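PDB 6V0M: mitogen-activated protein kinase kinase kinase 15 from Homo sapiens, which phosphorylates MAP kinase kinases as an apoptosis signal-regulating kinase and, through its sterile alpha-motif domain, probably assembles with related kinases. Local coordinates for residues Trp10-Ile24 with Leu46-Val60. Sequence-based numbering, arbitrary orientation.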
loop_
_atom_site.group_PDB
_atom_site.type_symbol
_atom_site.label_atom_id
_atom_site.label_comp_id
_atom_site.label_asym_id
_atom_site.label_seq_id
_atom_site.Cartn_x
_atom_site.Cartn_y
_atom_site.Cartn_z
ATOM N N TRP A 10 -8.568 1.492 -0.930
ATOM C CA TRP A 10 -7.625 1.827 0.145
ATOM C C TRP A 10 -6.464 2.711 -0.400
ATOM O O TRP A 10 -6.100 3.706 0.219
ATOM C CB TRP A 10 -7.073 0.545 0.796
ATOM C CG TRP A 10 -6.134 0.776 1.954
ATOM C CD1 TRP A 10 -6.454 0.842 3.243
ATOM C CD2 TRP A 10 -4.716 0.981 1.880
ATOM N NE1 TRP A 10 -5.323 1.003 4.029
ATOM C CE2 TRP A 10 -4.247 1.131 3.200
ATOM C CE3 TRP A 10 -3.792 0.986 0.827
ATOM C CZ2 TRP A 10 -2.904 1.321 3.497
ATOM C CZ3 TRP A 10 -2.480 1.193 1.119
ATOM C CH2 TRP A 10 -2.044 1.339 2.467
ATOM N N LEU A 11 -5.940 2.377 -1.591
ATOM C CA LEU A 11 -4.900 3.143 -2.264
ATOM C C LEU A 11 -5.400 4.583 -2.536
ATOM O O LEU A 11 -4.663 5.534 -2.300
ATOM C CB LEU A 11 -4.422 2.468 -3.564
ATOM C CG LEU A 11 -3.589 1.199 -3.386
ATOM C CD1 LEU A 11 -3.326 0.604 -4.800
ATOM C CD2 LEU A 11 -2.245 1.414 -2.691
ATOM N N ARG A 12 -6.636 4.723 -3.028
ATOM C CA ARG A 12 -7.232 6.017 -3.323
ATOM C C ARG A 12 -7.395 6.812 -2.045
ATOM O O ARG A 12 -7.188 7.986 -2.057
ATOM C CB ARG A 12 -8.578 5.881 -4.022
ATOM C CG ARG A 12 -8.461 5.454 -5.502
ATOM C CD ARG A 12 -9.581 6.025 -6.364
ATOM N NE ARG A 12 -10.272 4.965 -7.103
ATOM C CZ ARG A 12 -11.242 4.191 -6.612
ATOM N NH1 ARG A 12 -11.670 4.324 -5.346
ATOM N NH2 ARG A 12 -11.781 3.253 -7.388
ATOM N N LEU A 13 -7.750 6.143 -0.944
ATOM C CA LEU A 13 -7.877 6.797 0.373
ATOM C C LEU A 13 -6.514 7.371 0.857
ATOM O O LEU A 13 -6.472 8.344 1.588
ATOM C CB LEU A 13 -8.396 5.792 1.391
ATOM C CG LEU A 13 -8.894 6.272 2.745
ATOM C CD1 LEU A 13 -10.128 7.161 2.545
ATOM C CD2 LEU A 13 -9.176 5.077 3.643
ATOM N N GLN A 14 -5.403 6.769 0.446
ATOM C CA GLN A 14 -4.058 7.270 0.748
ATOM C C GLN A 14 -3.591 8.307 -0.299
ATOM O O GLN A 14 -2.432 8.753 -0.272
ATOM C CB GLN A 14 -3.034 6.111 0.835
ATOM C CG GLN A 14 -3.443 4.855 1.658
ATOM C CD GLN A 14 -4.119 5.148 2.933
ATOM O OE1 GLN A 14 -3.628 5.978 3.675
ATOM N NE2 GLN A 14 -5.269 4.483 3.220
ATOM N N GLY A 15 -4.452 8.635 -1.269
ATOM C CA GLY A 15 -4.206 9.662 -2.295
ATOM C C GLY A 15 -3.453 9.223 -3.531
ATOM O O GLY A 15 -2.804 10.012 -4.202
ATOM N N ALA A 16 -3.517 7.923 -3.846
ATOM C CA ALA A 16 -2.813 7.399 -4.982
ATOM C C ALA A 16 -3.548 7.776 -6.262
ATOM O O ALA A 16 -4.769 7.778 -6.324
ATOM C CB ALA A 16 -2.717 5.874 -4.871
ATOM N N ASP A 17 -2.775 8.145 -7.275
ATOM C CA ASP A 17 -3.250 8.498 -8.621
ATOM C C ASP A 17 -3.457 7.202 -9.437
ATOM O O ASP A 17 -2.940 6.123 -9.088
ATOM C CB ASP A 17 -2.218 9.358 -9.320
ATOM C CG ASP A 17 -0.918 8.638 -9.492
ATOM O OD1 ASP A 17 -0.183 8.448 -8.480
ATOM O OD2 ASP A 17 -0.664 8.177 -10.619
ATOM N N ALA A 18 -4.211 7.318 -10.524
ATOM C CA ALA A 18 -4.604 6.164 -11.333
ATOM C C ALA A 18 -3.409 5.388 -11.879
ATOM O O ALA A 18 -3.457 4.175 -11.928
ATOM C CB ALA A 18 -5.479 6.628 -12.487
ATOM N N LYS A 19 -2.340 6.093 -12.301
ATOM C CA LYS A 19 -1.173 5.409 -12.848
ATOM C C LYS A 19 -0.446 4.612 -11.802
ATOM O O LYS A 19 0.025 3.507 -12.054
ATOM C CB LYS A 19 -0.187 6.379 -13.557
ATOM C CG LYS A 19 -0.774 7.177 -14.702
ATOM C CD LYS A 19 -0.175 6.849 -16.080
ATOM C CE LYS A 19 -0.717 5.552 -16.663
ATOM N NZ LYS A 19 0.266 4.881 -17.559
ATOM N N THR A 20 -0.356 5.143 -10.577
ATOM C CA THR A 20 0.247 4.437 -9.504
ATOM C C THR A 20 -0.537 3.201 -9.098
ATOM O O THR A 20 0.068 2.140 -8.810
ATOM C CB THR A 20 0.497 5.313 -8.272
ATOM O OG1 THR A 20 1.381 6.352 -8.689
ATOM C CG2 THR A 20 1.140 4.474 -7.149
ATOM N N ILE A 21 -1.864 3.354 -9.071
ATOM C CA ILE A 21 -2.763 2.279 -8.753
ATOM C C ILE A 21 -2.542 1.147 -9.806
ATOM O O ILE A 21 -2.466 -0.047 -9.446
ATOM C CB ILE A 21 -4.216 2.762 -8.668
ATOM C CG1 ILE A 21 -4.426 3.589 -7.370
ATOM C CG2 ILE A 21 -5.237 1.618 -8.777
ATOM C CD1 ILE A 21 -5.749 4.286 -7.353
ATOM N N GLU A 22 -2.423 1.522 -11.064
ATOM C CA GLU A 22 -2.187 0.520 -12.130
ATOM C C GLU A 22 -0.915 -0.268 -11.939
ATOM O O GLU A 22 -0.906 -1.498 -12.062
ATOM C CB GLU A 22 -2.195 1.165 -13.513
ATOM C CG GLU A 22 -3.576 1.564 -13.958
ATOM C CD GLU A 22 -3.595 2.366 -15.253
ATOM O OE1 GLU A 22 -2.531 2.437 -15.911
ATOM O OE2 GLU A 22 -4.687 2.886 -15.616
ATOM N N LYS A 23 0.162 0.442 -11.577
ATOM C CA LYS A 23 1.430 -0.168 -11.301
ATOM C C LYS A 23 1.362 -1.198 -10.173
ATOM O O LYS A 23 1.873 -2.356 -10.320
ATOM C CB LYS A 23 2.480 0.916 -10.978
ATOM C CG LYS A 23 3.056 1.532 -12.214
ATOM C CD LYS A 23 3.869 2.795 -11.903
ATOM C CE LYS A 23 5.157 2.527 -11.151
ATOM N NZ LYS A 23 5.652 3.820 -10.561
ATOM N N ILE A 24 0.723 -0.820 -9.049
ATOM C CA ILE A 24 0.588 -1.743 -7.952
ATOM C C ILE A 24 -0.256 -2.983 -8.268
ATOM O O ILE A 24 0.100 -4.145 -7.953
ATOM C CB ILE A 24 0.058 -0.981 -6.718
ATOM C CG1 ILE A 24 1.165 0.007 -6.331
ATOM C CG2 ILE A 24 -0.187 -1.948 -5.603
ATOM C CD1 ILE A 24 0.768 0.979 -5.216
ATOM N N LEU A 46 9.084 0.316 -6.833
ATOM C CA LEU A 46 7.935 0.686 -7.646
ATOM C C LEU A 46 8.018 2.104 -8.154
ATOM O O LEU A 46 7.188 2.500 -8.941
ATOM C CB LEU A 46 6.645 0.537 -6.839
ATOM C CG LEU A 46 6.204 -0.879 -6.532
ATOM C CD1 LEU A 46 5.292 -0.838 -5.313
ATOM C CD2 LEU A 46 5.521 -1.394 -7.790
ATOM N N ARG A 47 9.028 2.845 -7.695
ATOM C CA ARG A 47 9.205 4.267 -8.005
ATOM C C ARG A 47 8.011 5.149 -7.618
ATOM O O ARG A 47 7.679 6.120 -8.338
ATOM C CB ARG A 47 9.567 4.477 -9.470
ATOM C CG ARG A 47 10.842 3.728 -9.815
ATOM C CD ARG A 47 11.099 3.917 -11.268
ATOM N NE ARG A 47 12.369 3.341 -11.680
ATOM C CZ ARG A 47 12.508 2.224 -12.393
ATOM N NH1 ARG A 47 11.449 1.504 -12.754
ATOM N NH2 ARG A 47 13.722 1.815 -12.747
ATOM N N LEU A 48 7.469 4.894 -6.427
ATOM C CA LEU A 48 6.469 5.762 -5.846
ATOM C C LEU A 48 7.072 7.097 -5.528
ATOM O O LEU A 48 8.212 7.196 -5.060
ATOM C CB LEU A 48 5.779 5.178 -4.621
ATOM C CG LEU A 48 5.050 3.846 -4.531
ATOM C CD1 LEU A 48 4.118 3.905 -3.325
ATOM C CD2 LEU A 48 4.322 3.545 -5.791
ATOM N N ARG A 49 6.322 8.161 -5.835
ATOM C CA ARG A 49 6.682 9.509 -5.445
ATOM C C ARG A 49 6.588 9.661 -3.912
ATOM O O ARG A 49 5.811 8.936 -3.242
ATOM C CB ARG A 49 5.734 10.500 -6.114
ATOM C CG ARG A 49 5.773 10.535 -7.636
ATOM C CD ARG A 49 4.796 11.597 -8.131
ATOM N NE ARG A 49 4.480 11.488 -9.554
ATOM C CZ ARG A 49 3.399 10.887 -10.071
ATOM N NH1 ARG A 49 2.494 10.269 -9.310
ATOM N NH2 ARG A 49 3.232 10.874 -11.391
ATOM N N GLY A 50 7.421 10.549 -3.387
ATOM C CA GLY A 50 7.650 10.711 -1.938
ATOM C C GLY A 50 6.391 10.897 -1.108
ATOM O O GLY A 50 6.252 10.314 -0.026
ATOM N N GLY A 51 5.492 11.768 -1.572
ATOM C CA GLY A 51 4.255 12.095 -0.859
ATOM C C GLY A 51 3.407 10.862 -0.613
ATOM O O GLY A 51 3.003 10.528 0.510
ATOM N N LEU A 52 3.119 10.122 -1.687
ATOM C CA LEU A 52 2.333 8.918 -1.556
ATOM C C LEU A 52 3.067 7.874 -0.733
ATOM O O LEU A 52 2.449 7.196 0.084
ATOM C CB LEU A 52 1.958 8.314 -2.925
ATOM C CG LEU A 52 1.244 6.976 -2.867
ATOM C CD1 LEU A 52 -0.121 7.237 -2.277
ATOM C CD2 LEU A 52 1.155 6.448 -4.315
ATOM N N LEU A 53 4.381 7.739 -0.961
ATOM C CA LEU A 53 5.145 6.748 -0.260
ATOM C C LEU A 53 5.093 7.050 1.241
ATOM O O LEU A 53 4.884 6.176 2.055
ATOM C CB LEU A 53 6.557 6.747 -0.741
ATOM C CG LEU A 53 7.345 5.525 -0.288
ATOM C CD1 LEU A 53 8.391 5.222 -1.410
ATOM C CD2 LEU A 53 7.952 5.672 1.072
ATOM N N CYS A 54 5.184 8.328 1.563
ATOM C CA CYS A 54 5.178 8.776 3.004
ATOM C C CYS A 54 3.845 8.426 3.656
ATOM O O CYS A 54 3.816 7.738 4.677
ATOM C CB CYS A 54 5.453 10.215 3.013
ATOM S SG CYS A 54 5.328 10.941 4.625
ATOM N N ARG A 55 2.761 8.800 2.971
ATOM C CA ARG A 55 1.389 8.537 3.394
ATOM C C ARG A 55 1.065 7.091 3.518
ATOM O O ARG A 55 0.457 6.630 4.512
ATOM C CB ARG A 55 0.393 9.156 2.352
ATOM C CG ARG A 55 0.311 10.628 2.596
ATOM C CD ARG A 55 -0.771 11.372 1.839
ATOM N NE ARG A 55 -0.781 10.996 0.480
ATOM C CZ ARG A 55 -0.229 11.647 -0.520
ATOM N NH1 ARG A 55 0.488 12.774 -0.409
ATOM N NH2 ARG A 55 -0.345 11.098 -1.684
ATOM N N LEU A 56 1.413 6.338 2.466
ATOM C CA LEU A 56 1.122 4.948 2.428
ATOM C C LEU A 56 1.874 4.173 3.535
ATOM O O LEU A 56 1.274 3.362 4.278
ATOM C CB LEU A 56 1.442 4.443 1.021
ATOM C CG LEU A 56 0.825 3.120 0.691
ATOM C CD1 LEU A 56 0.666 3.032 -0.830
ATOM C CD2 LEU A 56 1.744 2.088 1.279
ATOM N N TRP A 57 3.167 4.453 3.663
ATOM C CA TRP A 57 3.946 3.778 4.665
ATOM C C TRP A 57 3.501 4.159 6.085
ATOM O O TRP A 57 3.553 3.332 6.996
ATOM C CB TRP A 57 5.430 4.098 4.482
ATOM C CG TRP A 57 6.273 3.332 5.368
ATOM C CD1 TRP A 57 7.016 3.794 6.407
ATOM C CD2 TRP A 57 6.467 1.909 5.317
ATOM N NE1 TRP A 57 7.635 2.752 7.030
ATOM C CE2 TRP A 57 7.341 1.583 6.356
ATOM C CE3 TRP A 57 5.993 0.902 4.497
ATOM C CZ2 TRP A 57 7.744 0.262 6.597
ATOM C CZ3 TRP A 57 6.460 -0.411 4.711
ATOM C CH2 TRP A 57 7.296 -0.696 5.739
ATOM N N SER A 58 3.101 5.408 6.282
ATOM C CA SER A 58 2.582 5.816 7.598
ATOM C C SER A 58 1.326 5.025 7.957
ATOM O O SER A 58 1.235 4.499 9.103
ATOM C CB SER A 58 2.289 7.324 7.686
ATOM O OG SER A 58 1.312 7.697 6.760
ATOM N N ALA A 59 0.418 4.835 6.980
ATOM C CA ALA A 59 -0.786 4.001 7.186
ATOM C C ALA A 59 -0.445 2.522 7.509
ATOM O O ALA A 59 -0.949 1.947 8.504
ATOM C CB ALA A 59 -1.803 4.058 6.086
ATOM N N VAL A 60 0.438 1.936 6.703
ATOM C CA VAL A 60 0.892 0.566 6.897
ATOM C C VAL A 60 1.553 0.426 8.320
ATOM O O VAL A 60 1.245 -0.505 9.085
ATOM C CB VAL A 60 1.848 0.170 5.805
ATOM C CG1 VAL A 60 2.527 -1.146 6.103
ATOM C CG2 VAL A 60 1.121 0.143 4.453
HETATM O O HOH W 1 2.069 9.957 -6.581
HETATM O O HOH W 2 3.700 7.588 -6.775
#
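Ala-16 and Leu-52 touch with their CA atoms 6.4 Å apart, just past the end of helix 4-13, and the backbones come nearest beside them, at 5.9 Å between the CA atoms of Gln-14 and Leu-56. The pairing runs in reverse sequence order, Thr-20 facing Leu-48 in the loop before helix 50-70. Gly-15, at positive phi, closes the first helix in a Schellman motif; Gln-14 O, just before it, accepts a nearly straight bond from Arg-55 NE (2.9 Å, 169°) and a weak second one from NH2, and lies close to the Arg-55 guanidinium plane. Beyond this bond, Trp-10 crosses Leu-56 at about a right angle: with CG anti to the backbone N (chi1 -178°) the indole extends to helix 50-70, where CH2 meets Leu-56 CG and Val-60 CG2; helix 31-37 packs on the same indole. Thr-20 CG2 and Leu-52 CD2 meet tip to tip, tightly, at 3.5 Å. Asp-17 caps helix 18-26 through OD2 to Thr-20 N (3.0 Å), while OD1 accepts from Thr-20 OG1 and forms a salt bridge to Arg-49 NH1 (3.3 Å) whose hydrogen bond is weak, with a water held by NH1 and only weakly by OD1. An alanine here would remove the carboxylate, and would probably leave Arg-49 without its countercharge and Thr-20 N without its capping acceptor. Lys-23 NZ donates a hydrogen bond to Leu-46 O (2.6 Å), arriving nearly in line with the C=O bond. An apolar centre of this sterile alpha-motif bundle is thus flanked by basic side chains, two of which, Arg-55 and Lys-23, bind main-chain carbonyls at turns that end helices.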